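Local coordinates for protein carbonic anhydrase (Unidentified, PDB 3R1W) that probably catalyses the reversible hydration of carbon dioxide to bicarbonate, as a trimeric left-handed beta-helix carbonic anhydrase of the gamma class, at residues B[50-55]-B[71-76]; B[100-105]-B[117-122]; B[61-66]-B[90-95]. One frame throughout, in Å; residues are numbered along the deposited sequence.

From the N terminus, the chain first closes a loop at interaction 1, where strand 72-74 returns beside strand 51-54 after one turn of the beta-helix. Interaction 3 crosses it: 61-66 lies within that turn, but its partner 90-95 comes only after strand 72-74, one turn further on. Interaction 2 follows in series and closes a shorter loop between 100-105 and 117-122. Interactions 1 and 2 share one parallel sheet, with strands 72-74 and 101-103 adjacent, and Thr76 OG1 probably hydrogen-bonds to Asp121 OD2. Interaction 3 stacks corners between the other two sheets; Ile61 and Ile90 reach Leu73 in the core, and Ile90 also reaches Leu102.

Interaction 1. Residues B[50-55]-B[71-76]; sequences AVIRGD and SVLHIT
His74 and Asp55 meet at the C-terminal ends of two parallel strands, where His74 NE2, as modelled, donates to Asp55 OD1 (3.1 Å). That bond depends on the modelled ring orientation, which a too-close contact with Arg53 O leaves in doubt. The oxygen lies close to the ring plane and is approached on its syn side, although the carboxylate is turned 70° from the imidazole. Asp55 OD2 takes a salt-bridged hydrogen bond from Arg53 NH1 at 2.7 Å, in the guanidinium plane. With CG anti to the backbone N, the Arg53 chain runs out along the His74 ring and a bend at chi3 (63°) lays the guanidinium over one face, its plane tilted 34° from it. On the opposite ring face Ile75 CD1 sits 3.5 Å above the plane near the rim.

Beneath these side chains the backbones are joined by three fairly straight bonds: Val51 N to Ser71 O (2.8 Å), Leu73 N to Val51 O (2.8 Å) and Arg53 N to Leu73 O (3.0 Å). On one face of the sheet Val51 CB touches Val72 CG2 at 4.1 Å; on the other Ile52 and Leu73 run side by side, CG2 of the former 4.0 Å from CB of the latter, and continue into the coil interior against Ile59 and Ile61.

The second subunit adds to the surroundings. Its Asp69 and Tyr175 bind Arg53 NH2, its Trp47 forms a cation-pi contact with Arg53, and its His98 meets the His74 ring, which also meets His103 of the same chain. Stacked parallel strands are typical of the left-handed beta-helix, and the histidine cluster across the subunit interface is consistent with the three-histidine metal site of gamma-class carbonic anhydrases.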
# COMPACT_ATOMS: atom_id res chain seq x y z
N ALA B 50 -2.23 8.90 0.73
CA ALA B 50 -3.32 8.41 -0.12
C ALA B 50 -3.26 9.06 -1.50
O ALA B 50 -2.78 10.19 -1.65
CB ALA B 50 -4.67 8.67 0.52
N VAL B 51 -3.77 8.35 -2.51
CA VAL B 51 -3.80 8.86 -3.87
C VAL B 51 -5.23 8.82 -4.40
O VAL B 51 -5.90 7.80 -4.30
CB VAL B 51 -2.90 8.02 -4.82
CG1 VAL B 51 -2.99 8.54 -6.25
CG2 VAL B 51 -1.46 8.04 -4.32
N ILE B 52 -5.69 9.95 -4.93
CA ILE B 52 -6.98 10.00 -5.62
C ILE B 52 -6.72 10.61 -7.01
O ILE B 52 -6.55 11.82 -7.15
CB ILE B 52 -8.02 10.84 -4.85
CG1 ILE B 52 -8.03 10.45 -3.36
CG2 ILE B 52 -9.41 10.63 -5.43
CD1 ILE B 52 -9.01 11.27 -2.54
N ARG B 53 -6.65 9.74 -8.01
CA ARG B 53 -6.18 10.16 -9.34
C ARG B 53 -7.33 10.18 -10.35
O ARG B 53 -7.70 9.15 -10.92
CB ARG B 53 -5.01 9.27 -9.80
CG ARG B 53 -4.47 9.63 -11.20
CD ARG B 53 -2.99 9.24 -11.44
NE ARG B 53 -2.72 7.80 -11.39
CZ ARG B 53 -2.79 6.97 -12.42
NH1 ARG B 53 -3.16 7.42 -13.62
NH2 ARG B 53 -2.50 5.68 -12.26
N GLY B 54 -7.90 11.36 -10.55
CA GLY B 54 -9.02 11.52 -11.47
C GLY B 54 -8.57 12.10 -12.80
O GLY B 54 -9.02 13.16 -13.21
N ASP B 55 -7.68 11.39 -13.48
CA ASP B 55 -7.14 11.90 -14.73
C ASP B 55 -7.97 11.48 -15.95
O ASP B 55 -8.37 12.32 -16.75
CB ASP B 55 -5.64 11.57 -14.91
CG ASP B 55 -5.29 10.12 -14.60
OD1 ASP B 55 -6.20 9.27 -14.41
OD2 ASP B 55 -4.07 9.84 -14.55
N SER B 71 -4.31 4.59 0.88
CA SER B 71 -5.35 4.15 -0.06
C SER B 71 -5.06 4.69 -1.46
O SER B 71 -4.43 5.74 -1.61
CB SER B 71 -6.75 4.62 0.39
OG SER B 71 -7.13 4.02 1.61
N VAL B 72 -5.51 3.96 -2.48
CA VAL B 72 -5.44 4.44 -3.85
C VAL B 72 -6.84 4.36 -4.45
O VAL B 72 -7.48 3.31 -4.43
CB VAL B 72 -4.43 3.63 -4.70
CG1 VAL B 72 -4.60 3.93 -6.20
CG2 VAL B 72 -3.00 3.93 -4.26
N LEU B 73 -7.32 5.50 -4.94
CA LEU B 73 -8.61 5.58 -5.62
C LEU B 73 -8.36 5.96 -7.08
O LEU B 73 -7.72 6.97 -7.36
CB LEU B 73 -9.50 6.65 -5.00
CG LEU B 73 -9.74 6.73 -3.49
CD1 LEU B 73 -11.05 7.47 -3.17
CD2 LEU B 73 -9.66 5.40 -2.78
N HIS B 74 -8.86 5.15 -8.00
CA HIS B 74 -8.63 5.43 -9.40
C HIS B 74 -9.82 4.94 -10.24
O HIS B 74 -10.84 4.50 -9.71
CB HIS B 74 -7.30 4.81 -9.87
CG HIS B 74 -6.82 5.34 -11.19
ND1 HIS B 74 -6.42 4.51 -12.22
CD2 HIS B 74 -6.69 6.60 -11.65
CE1 HIS B 74 -6.07 5.25 -13.26
NE2 HIS B 74 -6.22 6.52 -12.94
N ILE B 75 -9.68 5.06 -11.55
CA ILE B 75 -10.80 4.86 -12.45
C ILE B 75 -10.33 4.16 -13.72
O ILE B 75 -9.14 3.89 -13.89
CB ILE B 75 -11.46 6.20 -12.79
CG1 ILE B 75 -10.40 7.30 -13.01
CG2 ILE B 75 -12.37 6.63 -11.64
CD1 ILE B 75 -9.46 7.09 -14.22
N THR B 76 -11.26 3.88 -14.62
CA THR B 76 -10.91 3.23 -15.88
C THR B 76 -11.33 4.09 -17.07
O THR B 76 -12.48 4.51 -17.17
CB THR B 76 -11.58 1.85 -15.99
OG1 THR B 76 -11.04 0.98 -14.99
CG2 THR B 76 -11.33 1.24 -17.38

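Interaction 2. Residues B[100-105]-B[117-122]; sequences AMLHGC and SMIMDG
His103 ND1 donates a nearly straight hydrogen bond (171°) to Asp121 OD1 at 2.8 Å. The oxygen lies in the ring plane, but the ring nitrogen meets the syn side of the carboxylate from 28° outside its plane, and the two flat groups are turned well apart. Asp121 OD2 is engaged separately by Thr76 OG1, so the aspartate holds the histidine while being held itself. At the far end Gly122 N binds Gly104 O (2.9 Å), approaching from above the carbonyl plane.

Three backbone bonds alternate between the strands: Met101 N to Ser117 O (3.0 Å), Ile119 N to Met101 O (2.9 Å) and His103 N to Ile119 O (2.9 Å). On the face carrying Leu102 and Ile119, Cys105 SG comes within 3.6 Å of Ile119 CG2. The cysteine chi1 of 53° places its sulfur between backbone N and carbonyl carbon, where it reaches that methyl. Met101 and Met118 point the same way on the other face, but the placing of the Met118 methyl is doubtful.

The His103 ring also meets His98 of the second subunit. Within the parallel sheet, strand 101-103 adjoins 72-74, while strand 118-119 passes on to 136-137, where Ile119 touches Val137.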
# COMPACT_ATOMS: atom_id res chain seq x y z
N ALA B 100 -6.75 0.89 1.28
CA ALA B 100 -7.84 0.44 0.41
C ALA B 100 -7.45 0.62 -1.07
O ALA B 100 -6.59 1.43 -1.41
CB ALA B 100 -9.12 1.19 0.72
N MET B 101 -8.09 -0.15 -1.95
CA MET B 101 -7.89 -0.00 -3.38
C MET B 101 -9.25 0.05 -4.02
O MET B 101 -9.92 -0.98 -4.13
CB MET B 101 -7.13 -1.21 -3.93
CG MET B 101 -6.93 -1.19 -5.45
SD MET B 101 -5.69 -0.01 -6.01
CE MET B 101 -6.74 1.06 -6.98
N LEU B 102 -9.66 1.25 -4.43
CA LEU B 102 -10.98 1.47 -5.00
C LEU B 102 -10.78 1.82 -6.46
O LEU B 102 -10.07 2.78 -6.78
CB LEU B 102 -11.71 2.60 -4.27
CG LEU B 102 -12.38 2.28 -2.92
CD1 LEU B 102 -11.43 1.57 -1.99
CD2 LEU B 102 -12.93 3.54 -2.24
N HIS B 103 -11.39 1.04 -7.34
CA HIS B 103 -11.21 1.23 -8.77
C HIS B 103 -12.55 1.19 -9.50
O HIS B 103 -13.20 0.15 -9.55
CB HIS B 103 -10.29 0.14 -9.34
CG HIS B 103 -9.49 0.59 -10.52
ND1 HIS B 103 -10.01 0.68 -11.79
CD2 HIS B 103 -8.19 0.99 -10.62
CE1 HIS B 103 -9.08 1.10 -12.62
NE2 HIS B 103 -7.96 1.30 -11.93
N GLY B 104 -12.97 2.33 -10.03
CA GLY B 104 -14.10 2.38 -10.94
C GLY B 104 -15.42 1.88 -10.39
O GLY B 104 -16.26 1.39 -11.15
N CYS B 105 -15.62 2.02 -9.09
CA CYS B 105 -16.79 1.44 -8.44
C CYS B 105 -17.78 2.50 -7.96
O CYS B 105 -17.53 3.70 -8.06
CB CYS B 105 -16.37 0.53 -7.28
SG CYS B 105 -15.26 1.31 -6.07
N SER B 117 -8.86 -3.70 1.79
CA SER B 117 -9.85 -4.29 0.90
C SER B 117 -9.72 -3.68 -0.49
O SER B 117 -9.07 -2.64 -0.67
CB SER B 117 -11.27 -4.15 1.44
OG SER B 117 -11.68 -2.81 1.49
N MET B 118 -10.31 -4.34 -1.48
CA MET B 118 -10.21 -3.91 -2.86
C MET B 118 -11.59 -4.01 -3.51
O MET B 118 -12.24 -5.05 -3.43
CB MET B 118 -9.19 -4.79 -3.61
CG MET B 118 -9.10 -4.48 -5.09
SD MET B 118 -7.59 -5.14 -5.84
CE MET B 118 -6.36 -4.06 -5.19
N ILE B 119 -12.05 -2.91 -4.10
CA ILE B 119 -13.35 -2.89 -4.78
C ILE B 119 -13.10 -2.53 -6.23
O ILE B 119 -12.54 -1.48 -6.52
CB ILE B 119 -14.27 -1.81 -4.19
CG1 ILE B 119 -14.18 -1.77 -2.66
CG2 ILE B 119 -15.71 -2.02 -4.66
CD1 ILE B 119 -14.60 -3.04 -1.98
N MET B 120 -13.56 -3.38 -7.14
CA MET B 120 -13.14 -3.31 -8.54
C MET B 120 -14.19 -2.73 -9.51
O MET B 120 -15.31 -2.42 -9.12
CB MET B 120 -12.67 -4.70 -8.99
CG MET B 120 -11.58 -5.25 -8.05
SD MET B 120 -11.04 -6.92 -8.46
CE MET B 120 -10.22 -6.64 -10.02
N ASP B 121 -13.80 -2.59 -10.78
CA ASP B 121 -14.62 -1.87 -11.76
C ASP B 121 -16.07 -2.34 -11.81
O ASP B 121 -16.34 -3.53 -11.94
CB ASP B 121 -14.02 -1.99 -13.17
CG ASP B 121 -12.82 -1.08 -13.40
OD1 ASP B 121 -12.55 -0.20 -12.56
OD2 ASP B 121 -12.14 -1.23 -14.44
N GLY B 122 -16.98 -1.38 -11.73
CA GLY B 122 -18.39 -1.67 -11.94
C GLY B 122 -19.07 -2.28 -10.73
O GLY B 122 -20.27 -2.56 -10.77

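Interaction 3. Residues B[61-66]-B[90-95]; sequences IGARTS and IGDDVT
Arg64 and Asp93 both take left-handed backbone conformations (phi near 60°) at equivalent corners of successive turns of this left-handed beta-helix, and the turns put their side chains next to each other. With chi3 at -56° the Arg64 chain bends back alongside Asp93 and presents its side-on edge: NE binds OD1 of Asp93 at 2.8 Å and NH2 binds OD2 of Asp93 at 3.0 Å. The two planes are 20° apart and offset, the nitrogens meeting the syn sides from outside the carboxylate plane; this salt bridge should restrict rotation of both groups.

Asp92 uses its carboxylate differently: OD1 accepts the N-H of Ala63 (N to OD1 2.8 Å) on its anti side, from well outside the carboxylate plane, while Asp93 N binds Ala63 O. The Thr65 hydroxyl bonds both ways: OG1 donates to Gly91 O (2.9 Å) and accepts from Val94 N (3.0 Å). Ile61 CG1 packs 4.0 Å from Ile90 CD1, both residues against Leu73. Helix 162-184 packs across the corner.

Beyond the turn Ser66 N pairs with Val94 O, and a water bridges two hydroxyls, 2.7 Å from Ser66 OG and donating to Thr95 OG1 at 2.8 Å.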
# COMPACT_ATOMS: atom_id res chain seq x y z
N ILE B 61 -16.88 12.27 -4.40
CA ILE B 61 -16.99 11.76 -3.03
C ILE B 61 -17.89 12.68 -2.22
O ILE B 61 -17.78 13.90 -2.28
CB ILE B 61 -15.59 11.66 -2.37
CG1 ILE B 61 -14.68 10.75 -3.23
CG2 ILE B 61 -15.70 11.15 -0.93
CD1 ILE B 61 -13.26 10.57 -2.70
N GLY B 62 -18.80 12.08 -1.45
CA GLY B 62 -19.76 12.86 -0.68
C GLY B 62 -19.20 13.49 0.58
O GLY B 62 -18.00 13.74 0.68
N ALA B 63 -20.07 13.73 1.55
CA ALA B 63 -19.70 14.43 2.78
C ALA B 63 -19.30 13.49 3.92
O ALA B 63 -19.81 12.37 4.02
CB ALA B 63 -20.86 15.32 3.25
N ARG B 64 -18.38 13.96 4.77
CA ARG B 64 -17.96 13.24 5.97
C ARG B 64 -17.36 11.87 5.65
O ARG B 64 -17.53 10.91 6.40
CB ARG B 64 -19.11 13.11 6.98
CG ARG B 64 -19.64 14.45 7.49
CD ARG B 64 -20.84 14.24 8.41
NE ARG B 64 -21.87 13.48 7.72
CZ ARG B 64 -22.99 14.00 7.24
NH1 ARG B 64 -23.25 15.29 7.39
NH2 ARG B 64 -23.87 13.21 6.62
N THR B 65 -16.64 11.79 4.54
CA THR B 65 -16.04 10.53 4.12
C THR B 65 -14.53 10.61 4.29
O THR B 65 -13.93 11.65 4.04
CB THR B 65 -16.44 10.19 2.68
OG1 THR B 65 -17.79 9.70 2.68
CG2 THR B 65 -15.52 9.14 2.07
N SER B 66 -13.93 9.53 4.79
CA SER B 66 -12.48 9.50 4.97
C SER B 66 -11.85 8.57 3.95
O SER B 66 -12.42 7.54 3.58
CB SER B 66 -12.10 9.08 6.39
OG SER B 66 -12.50 7.75 6.69
N ILE B 90 -18.60 7.89 -4.69
CA ILE B 90 -18.62 7.52 -3.27
C ILE B 90 -19.54 8.45 -2.48
O ILE B 90 -19.47 9.66 -2.64
CB ILE B 90 -17.19 7.56 -2.66
CG1 ILE B 90 -16.28 6.57 -3.39
CG2 ILE B 90 -17.24 7.21 -1.18
CD1 ILE B 90 -14.79 6.80 -3.11
N GLY B 91 -20.40 7.90 -1.63
CA GLY B 91 -21.38 8.73 -0.94
C GLY B 91 -20.89 9.38 0.35
O GLY B 91 -19.69 9.64 0.50
N ASP B 92 -21.82 9.64 1.26
CA ASP B 92 -21.55 10.31 2.54
C ASP B 92 -21.30 9.31 3.67
O ASP B 92 -21.80 8.19 3.63
CB ASP B 92 -22.74 11.16 2.98
CG ASP B 92 -23.32 12.02 1.87
OD1 ASP B 92 -22.55 12.55 1.05
OD2 ASP B 92 -24.56 12.18 1.85
N ASP B 93 -20.55 9.73 4.68
CA ASP B 93 -20.33 8.91 5.87
C ASP B 93 -19.73 7.57 5.50
O ASP B 93 -20.08 6.54 6.06
CB ASP B 93 -21.64 8.71 6.63
CG ASP B 93 -22.20 10.00 7.20
OD1 ASP B 93 -21.45 10.75 7.87
OD2 ASP B 93 -23.39 10.28 6.97
N VAL B 94 -18.83 7.58 4.53
CA VAL B 94 -18.13 6.36 4.14
C VAL B 94 -16.75 6.37 4.78
O VAL B 94 -16.05 7.38 4.76
CB VAL B 94 -18.03 6.25 2.59
CG1 VAL B 94 -17.14 5.06 2.20
CG2 VAL B 94 -19.42 6.13 1.98
N THR B 95 -16.38 5.26 5.40
CA THR B 95 -15.05 5.15 6.00
C THR B 95 -14.20 4.22 5.13
O THR B 95 -14.45 3.02 5.08
CB THR B 95 -15.13 4.62 7.44
OG1 THR B 95 -15.96 5.49 8.23
CG2 THR B 95 -13.73 4.57 8.07
O HOH W 1 -14.67 8.03 8.29